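Local coordinates for protein EF0056 (Enterococcus faecalis, PDB 6ORI) that is an enterococcal surface protein of unknown function, probably linked to biofilm formation, whose N-terminal region folds into antiparallel immunoglobulin-like sheets and holds a calcium ion, at residues G57-N60 and I61-T65; Y267-E271 and R272-Y276; D325-L329 and I330-N334. All blocks are in the same frame, centred on the assembly; numbering follows the deposited sequence.

Interaction 1: residues G57-N60 and I61-T65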
ATOM      1  N   GLY A  57       9.747  -6.466  -4.813  1.00  4.43           N
ATOM      2  CA  GLY A  57       9.269  -7.798  -4.524  1.00  4.14           C
ATOM      3  C   GLY A  57      10.151  -8.494  -3.541  1.00  4.83           C
ATOM      4  O   GLY A  57      11.362  -8.283  -3.529  1.00  5.28           O
ATOM      5  N   LYS A  58       9.556  -9.322  -2.696  1.00  5.37           N
ATOM      6  CA  LYS A  58      10.343 -10.136  -1.792  1.00  5.15           C
ATOM      7  C   LYS A  58       9.617 -11.437  -1.517  1.00  5.86           C
ATOM      8  O   LYS A  58       8.380 -11.478  -1.294  1.00  6.08           O
ATOM      9  CB  LYS A  58      10.644  -9.413  -0.477  1.00  6.84           C
ATOM     10  CG  LYS A  58      11.369 -10.376   0.459  1.00 10.77           C
ATOM     11  CD  LYS A  58      11.811  -9.782   1.719  1.00 11.07           C
ATOM     12  CE  LYS A  58      12.207 -10.859   2.730  1.00  7.13           C
ATOM     13  NZ  LYS A  58      13.059 -11.941   2.182  1.00  7.77           N
ATOM     14  N   HIS A  59      10.397 -12.509  -1.482  1.00  5.00           N
ATOM     15  CA  HIS A  59       9.910 -13.809  -1.019  1.00  5.77           C
ATOM     16  C   HIS A  59      10.913 -14.417  -0.053  1.00  6.77           C
ATOM     17  O   HIS A  59      12.064 -13.964   0.059  1.00  5.63           O
ATOM     18  CB  HIS A  59       9.537 -14.743  -2.178  1.00  7.11           C
ATOM     19  CG  HIS A  59      10.611 -14.917  -3.187  1.00  5.53           C
ATOM     20  ND1 HIS A  59      10.868 -13.983  -4.162  1.00  5.69           N
ATOM     21  CD2 HIS A  59      11.503 -15.912  -3.368  1.00  8.39           C
ATOM     22  CE1 HIS A  59      11.877 -14.397  -4.903  1.00  7.90           C
ATOM     23  NE2 HIS A  59      12.293 -15.559  -4.429  1.00  8.55           N
ATOM     24  N   ASN A  60      10.452 -15.415   0.693  1.00  6.12           N
ATOM     25  CA  ASN A  60      11.162 -15.865   1.882  1.00  6.27           C
ATOM     26  C   ASN A  60      11.714 -17.268   1.733  1.00  7.47           C
ATOM     27  O   ASN A  60      12.580 -17.674   2.530  1.00  8.17           O
ATOM     28  CB  ASN A  60      10.229 -15.844   3.098  1.00  7.30           C
ATOM     29  CG  ASN A  60       9.598 -14.500   3.347  1.00 10.50           C
ATOM     30  OD1 ASN A  60      10.060 -13.465   2.854  1.00 11.02           O
ATOM     31  ND2 ASN A  60       8.536 -14.501   4.136  1.00 14.21           N
ATOM     32  N   ILE A  61      11.228 -17.989   0.722  0.64  7.64           N
ATOM     33  CA  ILE A  61      11.665 -19.347   0.392  0.64  8.01           C
ATOM     34  C   ILE A  61      11.831 -19.379  -1.117  0.64  8.48           C
ATOM     35  O   ILE A  61      11.051 -18.757  -1.832  0.64  9.41           O
ATOM     36  CB  ILE A  61      10.609 -20.392   0.827  0.64  9.60           C
ATOM     37  CG1 ILE A  61      10.399 -20.357   2.344  0.64 12.73           C
ATOM     38  CG2 ILE A  61      11.000 -21.797   0.391  0.64 13.74           C
ATOM     39  CD1 ILE A  61      11.643 -20.707   3.154  0.64 17.65           C
ATOM     40  N   ALA A  62      12.844 -20.077  -1.613  1.00  7.38           N
ATOM     41  CA  ALA A  62      13.095 -20.091  -3.030  1.00  7.79           C
ATOM     42  C   ALA A  62      11.821 -20.423  -3.803  1.00  8.98           C
ATOM     43  O   ALA A  62      11.028 -21.272  -3.391  1.00  9.94           O
ATOM     44  CB  ALA A  62      14.199 -21.086  -3.352  1.00 10.43           C
ATOM     45  N   ALA A  63      11.608 -19.707  -4.899  1.00  7.88           N
ATOM     46  CA  ALA A  63      10.454 -19.899  -5.751  1.00  8.30           C
ATOM     47  C   ALA A  63      10.930 -19.990  -7.186  1.00  8.51           C
ATOM     48  O   ALA A  63      12.033 -19.576  -7.517  1.00  7.65           O
ATOM     49  CB  ALA A  63       9.475 -18.752  -5.602  1.00 11.99           C
ATOM     50  N   SER A  64      10.093 -20.539  -8.048  1.00  9.66           N
ATOM     51  CA  SER A  64      10.459 -20.736  -9.440  1.00  7.83           C
ATOM     52  C   SER A  64       9.215 -20.903 -10.272  1.00  7.84           C
ATOM     53  O   SER A  64       8.106 -20.994  -9.740  1.00  8.37           O
ATOM     54  CB  SER A  64      11.352 -21.971  -9.608  1.00  9.78           C
ATOM     55  OG  SER A  64      10.701 -23.116  -9.102  1.00 14.61           O
ATOM     56  N   THR A  65       9.459 -20.951 -11.573  1.00  7.69           N
ATOM     57  CA  THR A  65       8.480 -21.228 -12.624  1.00  9.64           C
ATOM     58  C   THR A  65       7.608 -20.045 -13.012  1.00  8.23           C
ATOM     59  O   THR A  65       7.528 -19.054 -12.299  1.00  7.21           O
ATOM     60  CB  THR A  65       7.504 -22.422 -12.333  1.00  9.93           C
ATOM     61  OG1 THR A  65       6.391 -21.999 -11.551  1.00  9.35           O
ATOM     62  CG2 THR A  65       8.182 -23.605 -11.676  1.00 11.47           C
TER
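His59 and Ile61 both have extended backbones, but Asn60 between them has a psi near -15°, and this bends the chain out of the strand. The site is thus the C-terminal end of strand 50-59 in a large antiparallel sheet, where a loop leads on to strand 68-74. At chi1 53° the His59 imidazole sits between its own backbone N and carbonyl carbon, and its CD2 edge is turned toward the departing chain. CD2 comes to 3.3 Å from Ile61 O, which lies in the ring plane at that edge. The methyl of Ala63 adds an apolar contact, with CB 4.1 Å from His59 CD2. Two hydrogen bonds, from ND1 to the hydroxyl of Tyr118 and from NE2 to the carbonyl of Gly128, hold the ring's orientation. The backbone of Ala63 also bonds to Gly128. The Asn60 amide turns away from the loop to meet Ser32 and the carbonyl of Lys289. Ile61 N is buried without a hydrogen-bond partner. On the strand itself, the extended Lys58 chain turns only at its last bond, NZ meeting Thr132 O and also, from above the carbonyl plane, His59 O at 3.1 Å.

Interaction 2: residues Y267-E271 and R272-Y276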
ATOM      1  N   TYR A 267      -0.105   8.403  12.338  1.00  4.82           N
ATOM      2  CA  TYR A 267      -1.256   8.072  11.515  1.00  5.68           C
ATOM      3  C   TYR A 267      -2.089   9.325  11.373  1.00  6.26           C
ATOM      4  O   TYR A 267      -2.146  10.161  12.272  1.00  7.43           O
ATOM      5  CB  TYR A 267      -2.044   6.891  12.126  1.00  7.51           C
ATOM      6  CG  TYR A 267      -2.195   7.027  13.629  1.00  8.59           C
ATOM      7  CD1 TYR A 267      -1.221   6.588  14.490  1.00  7.55           C
ATOM      8  CD2 TYR A 267      -3.301   7.647  14.175  1.00  9.98           C
ATOM      9  CE1 TYR A 267      -1.328   6.767  15.879  1.00  7.64           C
ATOM     10  CE2 TYR A 267      -3.422   7.826  15.537  1.00  8.73           C
ATOM     11  CZ  TYR A 267      -2.433   7.393  16.386  1.00  6.95           C
ATOM     12  OH  TYR A 267      -2.544   7.601  17.749  1.00  9.51           O
ATOM     13  N   LYS A 268      -2.723   9.445  10.225  1.00  6.10           N
ATOM     14  CA  LYS A 268      -3.578  10.576   9.910  1.00  5.58           C
ATOM     15  C   LYS A 268      -4.795  10.071   9.192  1.00  6.06           C
ATOM     16  O   LYS A 268      -4.695   9.288   8.236  1.00  7.14           O
ATOM     17  CB  LYS A 268      -2.853  11.596   9.029  1.00  9.09           C
ATOM     18  CG  LYS A 268      -3.663  12.877   8.779  1.00 11.72           C
ATOM     19  CD  LYS A 268      -2.881  13.854   7.898  1.00 18.11           C
ATOM     20  CE  LYS A 268      -3.557  15.220   7.837  1.00 32.56           C
ATOM     21  NZ  LYS A 268      -4.938  15.130   7.295  1.00 39.04           N
ATOM     22  N   ILE A 269      -5.973  10.463   9.653  0.55  6.99           N
ATOM     23  CA  ILE A 269      -7.199  10.053   8.983  0.55  7.96           C
ATOM     24  C   ILE A 269      -7.957  11.265   8.485  0.55  5.91           C
ATOM     25  O   ILE A 269      -7.929  12.339   9.090  0.55  5.94           O
ATOM     26  CB  ILE A 269      -8.103   9.170   9.867  0.55 11.13           C
ATOM     27  CG1 ILE A 269      -8.845   9.992  10.932  0.55  7.96           C
ATOM     28  CG2 ILE A 269      -7.279   8.043  10.502  0.55 10.08           C
ATOM     29  CD1 ILE A 269      -9.992   9.250  11.585  0.55  8.01           C
ATOM     30  N   ASP A 270      -8.643  11.049   7.376  1.00  7.79           N
ATOM     31  CA  ASP A 270      -9.379  12.081   6.683  1.00  7.32           C
ATOM     32  C   ASP A 270     -10.230  12.875   7.676  1.00  7.86           C
ATOM     33  O   ASP A 270     -10.937  12.303   8.489  1.00  8.14           O
ATOM     34  CB  ASP A 270     -10.286  11.403   5.643  1.00  8.41           C
ATOM     35  CG  ASP A 270     -10.865  12.375   4.646  1.00 11.33           C
ATOM     36  OD1 ASP A 270     -11.692  13.230   5.026  1.00 12.97           O
ATOM     37  OD2 ASP A 270     -10.485  12.263   3.471  1.00 11.63           O
ATOM     38  N   GLU A 271     -10.139  14.201   7.597  1.00  9.35           N
ATOM     39  CA  GLU A 271     -10.819  15.055   8.556  1.00  9.95           C
ATOM     40  C   GLU A 271     -12.326  14.773   8.636  1.00  8.80           C
ATOM     41  O   GLU A 271     -12.920  14.879   9.694  1.00  9.87           O
ATOM     42  CB  GLU A 271     -10.560  16.541   8.241  1.00 15.08           C
ATOM     43  CG  GLU A 271     -10.992  16.990   6.858  1.00 21.90           C
ATOM     44  CD  GLU A 271     -10.788  18.473   6.628  1.00 52.29           C
ATOM     45  OE1 GLU A 271     -10.806  19.238   7.616  1.00 58.24           O
ATOM     46  OE2 GLU A 271     -10.610  18.873   5.457  1.00 63.33           O
ATOM     47  N   ARG A 272     -12.931  14.395   7.518  1.00 11.56           N
ATOM     48  CA  ARG A 272     -14.360  14.123   7.531  1.00 11.13           C
ATOM     49  C   ARG A 272     -14.751  12.921   8.389  1.00 11.51           C
ATOM     50  O   ARG A 272     -15.875  12.830   8.902  1.00 12.57           O
ATOM     51  CB  ARG A 272     -14.853  13.947   6.106  1.00 12.20           C
ATOM     52  CG  ARG A 272     -14.794  15.204   5.278  1.00 13.72           C
ATOM     53  CD  ARG A 272     -15.047  14.899   3.820  1.00 16.56           C
ATOM     54  NE  ARG A 272     -13.949  14.126   3.268  1.00 15.39           N
ATOM     55  CZ  ARG A 272     -14.040  13.322   2.219  1.00 16.60           C
ATOM     56  NH1 ARG A 272     -15.196  13.161   1.575  1.00 16.57           N
ATOM     57  NH2 ARG A 272     -12.960  12.687   1.804  1.00 12.34           N
ATOM     58  N   LEU A 273     -13.835  11.969   8.537  1.00  9.22           N
ATOM     59  CA  LEU A 273     -14.125  10.757   9.279  1.00 10.77           C
ATOM     60  C   LEU A 273     -13.895  10.859  10.774  1.00  9.11           C
ATOM     61  O   LEU A 273     -14.392  10.038  11.552  1.00 10.43           O
ATOM     62  CB  LEU A 273     -13.295   9.607   8.721  1.00 13.70           C
ATOM     63  CG  LEU A 273     -13.914   8.883   7.544  1.00 18.02           C
ATOM     64  CD1 LEU A 273     -12.847   7.955   6.946  1.00 18.40           C
ATOM     65  CD2 LEU A 273     -15.158   8.095   7.987  1.00 16.84           C
ATOM     66  N   VAL A 274     -13.140  11.867  11.200  1.00 10.59           N
ATOM     67  CA  VAL A 274     -12.767  11.968  12.602  1.00 10.15           C
ATOM     68  C   VAL A 274     -13.957  11.872  13.577  1.00 10.56           C
ATOM     69  O   VAL A 274     -13.905  11.086  14.502  1.00 10.68           O
ATOM     70  CB  VAL A 274     -11.906  13.220  12.852  1.00 10.71           C
ATOM     71  CG1 VAL A 274     -11.659  13.411  14.347  1.00 12.42           C
ATOM     72  CG2 VAL A 274     -10.590  13.115  12.070  1.00 11.41           C
ATOM     73  N   PRO A 275     -15.051  12.630  13.350  1.00  9.41           N
ATOM     74  CA  PRO A 275     -16.182  12.508  14.280  1.00 11.66           C
ATOM     75  C   PRO A 275     -16.913  11.169  14.221  1.00 11.92           C
ATOM     76  O   PRO A 275     -17.731  10.878  15.100  1.00 14.87           O
ATOM     77  CB  PRO A 275     -17.148  13.608  13.827  1.00 16.70           C
ATOM     78  CG  PRO A 275     -16.421  14.436  12.887  1.00 14.20           C
ATOM     79  CD  PRO A 275     -15.270  13.667  12.330  1.00 12.23           C
ATOM     80  N   TYR A 276     -16.628  10.380  13.195  1.00 10.88           N
ATOM     81  CA  TYR A 276     -17.247   9.063  13.029  1.00 11.66           C
ATOM     82  C   TYR A 276     -16.343   7.908  13.458  1.00  8.65           C
ATOM     83  O   TYR A 276     -16.673   6.732  13.249  1.00  9.70           O
ATOM     84  CB  TYR A 276     -17.655   8.869  11.580  1.00 14.47           C
ATOM     85  CG  TYR A 276     -18.711   9.845  11.139  1.00 13.29           C
ATOM     86  CD1 TYR A 276     -20.014   9.721  11.591  1.00 16.85           C
ATOM     87  CD2 TYR A 276     -18.397  10.911  10.318  1.00 14.12           C
ATOM     88  CE1 TYR A 276     -20.991  10.618  11.195  1.00 19.41           C
ATOM     89  CE2 TYR A 276     -19.371  11.810   9.913  1.00 17.51           C
ATOM     90  CZ  TYR A 276     -20.659  11.658  10.361  1.00 26.00           C
ATOM     91  OH  TYR A 276     -21.633  12.554   9.970  1.00 28.91           O
TER
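A chi1 of -167° turns the Asp270 carboxylate away from its own N and toward the next residues, and Arg272, bent at chi3 (-68°), folds its guanidinium back to meet it. The arginine grips side-on. NE reaches Asp270 OD1 at 3.0 Å from the syn side, somewhat out of the carboxylate plane, while Arg272 NH2 reaches Asp270 OD2 at 3.0 Å from above that plane. The two flat groups are far from coplanar, their planes standing 57° apart, so this is a twisted two-nitrogen salt bridge. OD1 has a second donor: the backbone Arg272 N bonds to Asp270 OD1 at 3.0 Å on its anti lone pair, which makes an Asx turn. Within the same bend Leu273 N bonds to Asp270 O at 2.9 Å, closing a beta turn, and Val274 N makes a weak bond to Glu271 O. In the conformer described (a second is modelled for Ile269), Ile269 CG1 lies 3.8 Å from Val274 CG2, an apolar link between the end of strand 264-269 and the turn that leads to strand 277-284. Asp270 OD2 also accepts from Ile376 N. Arg272 NH1 bonds to the carbonyl of Glu373, and NH2 weakly to that of Asp374, a residue of the calcium site. The ion is about 7 Å from the Arg272 side chain. The paired charges probably favour the ionised forms of both residues, and the salt bridge, by holding the guanidinium, is consistent with a second-shell role in positioning the calcium-binding chain.

Interaction 3: residues D325-L329 and I330-N334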
ATOM      1  N   ASP A 325      10.508   1.281  24.640  1.00  7.11           N
ATOM      2  CA  ASP A 325      10.929   0.168  23.789  1.00  8.54           C
ATOM      3  C   ASP A 325       9.841  -0.083  22.743  1.00  5.69           C
ATOM      4  O   ASP A 325       8.893  -0.837  22.966  1.00  6.97           O
ATOM      5  CB  ASP A 325      11.226  -1.110  24.571  1.00  9.15           C
ATOM      6  CG  ASP A 325      11.679  -2.232  23.673  1.00 11.33           C
ATOM      7  OD1 ASP A 325      11.787  -2.026  22.444  1.00 10.27           O
ATOM      8  OD2 ASP A 325      11.937  -3.341  24.202  1.00 19.17           O
ATOM      9  N   LEU A 326      10.013   0.531  21.582  1.00  5.08           N
ATOM     10  CA  LEU A 326       8.980   0.515  20.563  1.00  4.56           C
ATOM     11  C   LEU A 326       8.714  -0.869  20.002  1.00  5.53           C
ATOM     12  O   LEU A 326       7.673  -1.091  19.373  1.00  5.93           O
ATOM     13  CB  LEU A 326       9.334   1.473  19.435  1.00  5.56           C
ATOM     14  CG  LEU A 326       8.253   1.806  18.401  1.00  4.51           C
ATOM     15  CD1 LEU A 326       6.981   2.300  19.030  1.00  7.93           C
ATOM     16  CD2 LEU A 326       8.798   2.821  17.419  1.00  7.20           C
ATOM     17  N   THR A 327       9.620  -1.812  20.244  1.00  5.18           N
ATOM     18  CA  THR A 327       9.378  -3.190  19.803  1.00  6.84           C
ATOM     19  C   THR A 327       8.203  -3.825  20.570  1.00  5.89           C
ATOM     20  O   THR A 327       7.713  -4.884  20.165  1.00  7.21           O
ATOM     21  CB  THR A 327      10.609  -4.106  19.924  1.00  7.38           C
ATOM     22  OG1 THR A 327      10.921  -4.349  21.305  1.00  9.09           O
ATOM     23  CG2 THR A 327      11.795  -3.509  19.209  1.00  8.76           C
ATOM     24  N   LYS A 328       7.730  -3.203  21.645  1.00  6.02           N
ATOM     25  CA  LYS A 328       6.530  -3.675  22.335  1.00  7.56           C
ATOM     26  C   LYS A 328       5.278  -3.400  21.483  1.00  7.27           C
ATOM     27  O   LYS A 328       4.248  -4.073  21.640  1.00  9.28           O
ATOM     28  CB  LYS A 328       6.404  -3.001  23.697  1.00 11.94           C
ATOM     29  CG  LYS A 328       7.445  -3.463  24.698  1.00 19.07           C
ATOM     30  CD  LYS A 328       7.173  -2.876  26.078  1.00 28.22           C
ATOM     31  CE  LYS A 328       8.242  -1.888  26.485  1.00 30.40           C
ATOM     32  NZ  LYS A 328       7.804  -0.983  27.589  1.00 41.55           N
ATOM     33  N   LEU A 329       5.353  -2.397  20.610  1.00  4.73           N
ATOM     34  CA  LEU A 329       4.189  -1.996  19.809  1.00  5.50           C
ATOM     35  C   LEU A 329       4.264  -2.433  18.352  1.00  5.48           C
ATOM     36  O   LEU A 329       3.226  -2.651  17.709  1.00  6.21           O
ATOM     37  CB  LEU A 329       3.996  -0.493  19.825  1.00  5.76           C
ATOM     38  CG  LEU A 329       3.891   0.181  21.182  1.00  5.40           C
ATOM     39  CD1 LEU A 329       3.561   1.633  21.028  1.00  8.07           C
ATOM     40  CD2 LEU A 329       2.850  -0.498  22.066  1.00  7.81           C
ATOM     41  N   ILE A 330       5.478  -2.522  17.820  1.00  5.40           N
ATOM     42  CA  ILE A 330       5.682  -2.835  16.404  1.00  5.38           C
ATOM     43  C   ILE A 330       6.637  -4.013  16.298  1.00  5.56           C
ATOM     44  O   ILE A 330       7.674  -4.011  16.940  1.00  5.34           O
ATOM     45  CB  ILE A 330       6.287  -1.633  15.652  1.00  4.57           C
ATOM     46  CG1 ILE A 330       5.326  -0.437  15.655  1.00  6.94           C
ATOM     47  CG2 ILE A 330       6.721  -2.011  14.223  1.00  5.29           C
ATOM     48  CD1 ILE A 330       5.939   0.877  15.102  1.00  8.00           C
ATOM     49  N   ASP A 331       6.286  -5.000  15.472  1.00  5.02           N
ATOM     50  CA  ASP A 331       7.209  -6.083  15.173  1.00  6.04           C
ATOM     51  C   ASP A 331       8.064  -5.591  14.001  1.00  6.24           C
ATOM     52  O   ASP A 331       7.618  -5.537  12.855  1.00  5.56           O
ATOM     53  CB  ASP A 331       6.479  -7.387  14.855  1.00  6.53           C
ATOM     54  CG  ASP A 331       7.430  -8.564  14.746  1.00 10.86           C
ATOM     55  OD1 ASP A 331       8.589  -8.374  14.339  1.00  8.40           O
ATOM     56  OD2 ASP A 331       7.021  -9.697  15.073  1.00 23.01           O
ATOM     57  N   PHE A 332       9.290  -5.199  14.306  1.00  5.35           N
ATOM     58  CA  PHE A 332      10.200  -4.671  13.299  1.00  4.59           C
ATOM     59  C   PHE A 332      10.884  -5.759  12.486  1.00  6.84           C
ATOM     60  O   PHE A 332      11.702  -5.444  11.621  1.00  6.48           O
ATOM     61  CB  PHE A 332      11.271  -3.806  13.954  1.00  5.85           C
ATOM     62  CG  PHE A 332      10.816  -2.414  14.304  1.00  5.58           C
ATOM     63  CD1 PHE A 332      10.931  -1.376  13.399  1.00  7.09           C
ATOM     64  CD2 PHE A 332      10.285  -2.144  15.558  1.00  8.13           C
ATOM     65  CE1 PHE A 332      10.533  -0.098  13.729  1.00  8.82           C
ATOM     66  CE2 PHE A 332       9.878  -0.863  15.870  1.00  8.41           C
ATOM     67  CZ  PHE A 332       9.999   0.144  14.938  1.00  7.88           C
ATOM     68  N   ALA A 333      10.559  -7.024  12.754  1.00  7.13           N
ATOM     69  CA  ALA A 333      11.261  -8.141  12.099  1.00  6.47           C
ATOM     70  C   ALA A 333      12.759  -7.915  12.257  1.00  5.68           C
ATOM     71  O   ALA A 333      13.497  -7.911  11.270  1.00  6.77           O
ATOM     72  CB  ALA A 333      10.847  -8.244  10.625  1.00  9.93           C
ATOM     73  N   ASN A 334      13.212  -7.704  13.501  1.00  7.03           N
ATOM     74  CA  ASN A 334      14.566  -7.265  13.758  1.00  7.41           C
ATOM     75  C   ASN A 334      15.590  -8.215  13.152  1.00  7.82           C
ATOM     76  O   ASN A 334      15.487  -9.442  13.310  1.00 10.18           O
ATOM     77  CB  ASN A 334      14.859  -7.107  15.265  1.00 12.82           C
ATOM     78  CG  ASN A 334      14.194  -5.868  15.902  1.00 17.83           C
ATOM     79  OD1 ASN A 334      14.087  -4.777  15.317  1.00 14.46           O
ATOM     80  ND2 ASN A 334      13.780  -6.037  17.151  1.00 23.58           N
TER
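Thr327 O and Ile330 O lie only 3.3 Å apart, two acceptors with no hydrogen bond between them. A CA-H...O contact, Thr327 CA to Ile330 O at 3.4 Å, accompanies this approach and may partly offset it. Nearby, Leu326 O is gripped by two N-H groups: Leu329 N at 2.9 Å and, almost in line with the carbonyl bond, Ile330 N at 3.0 Å. The two bonds, from residues three and four on, mark where the 3-10 segment 326-328 gives way to the loop. Side chains from both halves of the loop pack together. Leu326, its CG anti to the backbone N (chi1 -168°), extends toward Phe332, and its CD2 meets CZ of that ring at 3.8 Å, in plane at the edge. Ile330 CG2 instead sits over a ring face, displaced toward the rim, while Ile330 CD1 lies 4.1 Å from Leu326 CG. The Thr327 methyl touches both Phe332, obliquely, and Asn334, with Thr327 CG2 3.8 Å from Asn334 ND2. Tyr254 stacks on Phe332, and its backbone N bonds to Asn334 OD1, tying the loop to helix 254-257. Two aspartates make Asx turns. Asp325 OD1 receives both the N and the hydroxyl of Thr327 from the same face of its carboxylate, and Asp331 OD1 receives Ala333 N. In each the backbone N lies two residues on, and here the turns fold a loop that passes from strand 318-322 to strand 340-348, a crossing between two antiparallel sheets, consistent with an immunoglobulin-like sandwich.

In the fold
The three contacts follow one another along the chain without overlapping. Interaction 1 belongs to the first sheet, at the exit of strand 50-59. The other two join the later four- and five-stranded sheets: interaction 2 spans the end of strand 264-269 and the loop after it, toward 277-284, and interaction 3 lies in a loop from 318-322 to 340-348. Interactions 1 and 2 lie on opposite sides of the chain's centre, their own centres about 38 Å apart. Interaction 3 stands off to one side, its centre about 25 Å from that of interaction 1 and about 26 Å from that of interaction 2. None touches another, so each shapes its connection locally, and only interaction 2 neighbours the calcium ion.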